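Local coordinates for protein argonaute (Methanocaldococcus jannaschii, PDB 5G5S) that uses short single-stranded DNA guides to bind and slice complementary DNA targets and may defend the cell against invading genetic elements, at residues R403-S408 against R413-E418. Sequence-based numbering, arbitrary orientation.
Sequences RWKYFS and RGIIKE
Ile415 packs against Phe407 at the tight end of this contact, where the helix running through 413-418 lies back along the strand that ends at Phe407. Two branches of the isoleucine straddle the root of the phenylalanine: CG1 and CG2 of Ile415 both lie 3.8 Å from CB of Phe407. The ring itself takes no part, for Phe407 has its CG between the backbone N and the carbonyl carbon (chi1 75°), which turns the ring away from the 413-418 helix; the side chain packs on Leu447 of helix 442-452. Ile415, itself buried like Phe407, touches that same leucine, which joins the three side chains in one apolar patch. Ile415 CG1 also presses on the strand backbone, 3.5 Å from Tyr406 O, and its CD1 reaches on to the aliphatic part of Lys405, 3.9 Å from CD.

Toward Glu418 the packing gives way to the solvent side. Lys405 and Glu418 reach toward each other from their two backbones, the glutamate extended beyond CG. OE2 of Glu418 comes within 3.3 Å of Lys405 CE, yet the bend at the end of the lysine (chi4 68°) leaves NZ 4.3 Å from OE2, too far for a salt bridge.

The strand is an outermost one of the parallel Mid-domain sheet, hydrogen-bonded through its backbone to strand 357-365, and helix 412-420 is the start of the right-handed crossover from it to strand 428-434, a beta-alpha-beta unit of this Rossmann-like domain. With no hydrogen bond between the two segments, the helix is held here by apolar contact around Ile415, while the more open Lys405-Glu418 pair probably adds a modest, solvent-screened attraction.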
loop_
_atom_site.group_PDB
_atom_site.type_symbol
_atom_site.label_atom_id
_atom_site.label_comp_id
_atom_site.label_asym_id
_atom_site.label_seq_id
_atom_site.Cartn_x
_atom_site.Cartn_y
_atom_site.Cartn_z
ATOM N N ARG A 403 -2.070 19.795 -31.593
ATOM C CA ARG A 403 -2.687 19.513 -30.295
ATOM C C ARG A 403 -1.812 19.949 -29.103
ATOM O O ARG A 403 -1.803 19.297 -28.056
ATOM C CB ARG A 403 -3.148 18.049 -30.203
ATOM C CG ARG A 403 -4.397 17.754 -31.016
ATOM C CD ARG A 403 -4.678 16.272 -31.091
ATOM N NE ARG A 403 -5.266 15.904 -32.379
ATOM C CZ ARG A 403 -4.589 15.365 -33.389
ATOM N NH1 ARG A 403 -3.295 15.096 -33.263
ATOM N NH2 ARG A 403 -5.207 15.064 -34.522
ATOM N N TRP A 404 -1.095 21.080 -29.279
ATOM C CA TRP A 404 -0.267 21.740 -28.269
ATOM C C TRP A 404 -1.189 22.763 -27.624
ATOM O O TRP A 404 -1.705 23.648 -28.315
ATOM C CB TRP A 404 0.932 22.462 -28.917
ATOM C CG TRP A 404 1.988 21.554 -29.466
ATOM C CD1 TRP A 404 1.987 20.939 -30.683
ATOM C CD2 TRP A 404 3.236 21.220 -28.846
ATOM N NE1 TRP A 404 3.140 20.203 -30.842
ATOM C CE2 TRP A 404 3.926 20.360 -29.727
ATOM C CE3 TRP A 404 3.842 21.559 -27.623
ATOM C CZ2 TRP A 404 5.192 19.835 -29.427
ATOM C CZ3 TRP A 404 5.091 21.034 -27.325
ATOM C CH2 TRP A 404 5.749 20.178 -28.216
ATOM N N LYS A 405 -1.437 22.622 -26.319
ATOM C CA LYS A 405 -2.346 23.491 -25.580
ATOM C C LYS A 405 -1.775 23.924 -24.232
ATOM O O LYS A 405 -1.097 23.136 -23.559
ATOM C CB LYS A 405 -3.692 22.771 -25.351
ATOM C CG LYS A 405 -4.591 22.672 -26.579
ATOM C CD LYS A 405 -5.830 21.819 -26.308
ATOM C CE LYS A 405 -7.026 22.182 -27.170
ATOM N NZ LYS A 405 -6.832 21.859 -28.614
ATOM N N TYR A 406 -2.098 25.160 -23.816
ATOM C CA TYR A 406 -1.705 25.697 -22.515
ATOM C C TYR A 406 -2.846 25.524 -21.515
ATOM O O TYR A 406 -4.015 25.549 -21.910
ATOM C CB TYR A 406 -1.322 27.179 -22.602
ATOM C CG TYR A 406 0.056 27.449 -23.165
ATOM C CD1 TYR A 406 1.202 27.118 -22.445
ATOM C CD2 TYR A 406 0.216 28.132 -24.367
ATOM C CE1 TYR A 406 2.474 27.393 -22.944
ATOM C CE2 TYR A 406 1.483 28.428 -24.869
ATOM C CZ TYR A 406 2.610 28.051 -24.157
ATOM O OH TYR A 406 3.859 28.343 -24.650
ATOM N N PHE A 407 -2.503 25.354 -20.224
ATOM C CA PHE A 407 -3.478 25.203 -19.144
ATOM C C PHE A 407 -2.994 25.861 -17.843
ATOM O O PHE A 407 -1.792 26.082 -17.661
ATOM C CB PHE A 407 -3.819 23.706 -18.910
ATOM C CG PHE A 407 -2.765 22.885 -18.197
ATOM C CD1 PHE A 407 -1.768 22.232 -18.910
ATOM C CD2 PHE A 407 -2.779 22.756 -16.811
ATOM C CE1 PHE A 407 -0.794 21.475 -18.249
ATOM C CE2 PHE A 407 -1.792 22.016 -16.149
ATOM C CZ PHE A 407 -0.809 21.377 -16.873
ATOM N N SER A 408 -3.937 26.121 -16.924
ATOM C CA SER A 408 -3.668 26.668 -15.594
ATOM C C SER A 408 -4.213 25.687 -14.540
ATOM O O SER A 408 -5.276 25.097 -14.753
ATOM C CB SER A 408 -4.328 28.035 -15.440
ATOM O OG SER A 408 -4.146 28.568 -14.138
ATOM N N ARG A 413 -11.076 22.685 -15.081
ATOM C CA ARG A 413 -12.381 22.604 -15.751
ATOM C C ARG A 413 -12.421 23.364 -17.084
ATOM O O ARG A 413 -13.100 22.919 -18.010
ATOM C CB ARG A 413 -13.504 23.093 -14.822
ATOM N N GLY A 414 -11.685 24.479 -17.161
ATOM C CA GLY A 414 -11.565 25.312 -18.354
ATOM C C GLY A 414 -10.953 24.578 -19.532
ATOM O O GLY A 414 -11.557 24.529 -20.606
ATOM N N ILE A 415 -9.761 23.972 -19.331
ATOM C CA ILE A 415 -9.063 23.206 -20.371
ATOM C C ILE A 415 -9.768 21.878 -20.729
ATOM O O ILE A 415 -9.650 21.433 -21.867
ATOM C CB ILE A 415 -7.527 23.085 -20.116
ATOM C CG1 ILE A 415 -6.661 23.394 -21.380
ATOM C CG2 ILE A 415 -7.114 21.831 -19.354
ATOM C CD1 ILE A 415 -6.612 22.353 -22.563
ATOM N N ILE A 416 -10.524 21.275 -19.777
ATOM C CA ILE A 416 -11.300 20.042 -20.008
ATOM C C ILE A 416 -12.443 20.339 -21.011
ATOM O O ILE A 416 -12.688 19.532 -21.911
ATOM C CB ILE A 416 -11.793 19.380 -18.667
ATOM C CG1 ILE A 416 -10.623 18.955 -17.736
ATOM C CG2 ILE A 416 -12.787 18.220 -18.889
ATOM C CD1 ILE A 416 -9.641 17.869 -18.262
ATOM N N LYS A 417 -13.085 21.526 -20.889
ATOM C CA LYS A 417 -14.163 21.989 -21.776
ATOM C C LYS A 417 -13.663 22.231 -23.209
ATOM O O LYS A 417 -14.431 22.079 -24.159
ATOM C CB LYS A 417 -14.825 23.254 -21.213
ATOM N N GLU A 418 -12.371 22.588 -23.354
ATOM C CA GLU A 418 -11.694 22.823 -24.630
ATOM C C GLU A 418 -11.405 21.488 -25.350
ATOM O O GLU A 418 -11.548 21.421 -26.573
ATOM C CB GLU A 418 -10.391 23.603 -24.390
ATOM C CG GLU A 418 -9.844 24.322 -25.611
ATOM C CD GLU A 418 -8.679 25.256 -25.336
ATOM O OE1 GLU A 418 -8.731 26.001 -24.331
ATOM O OE2 GLU A 418 -7.729 25.271 -26.151
#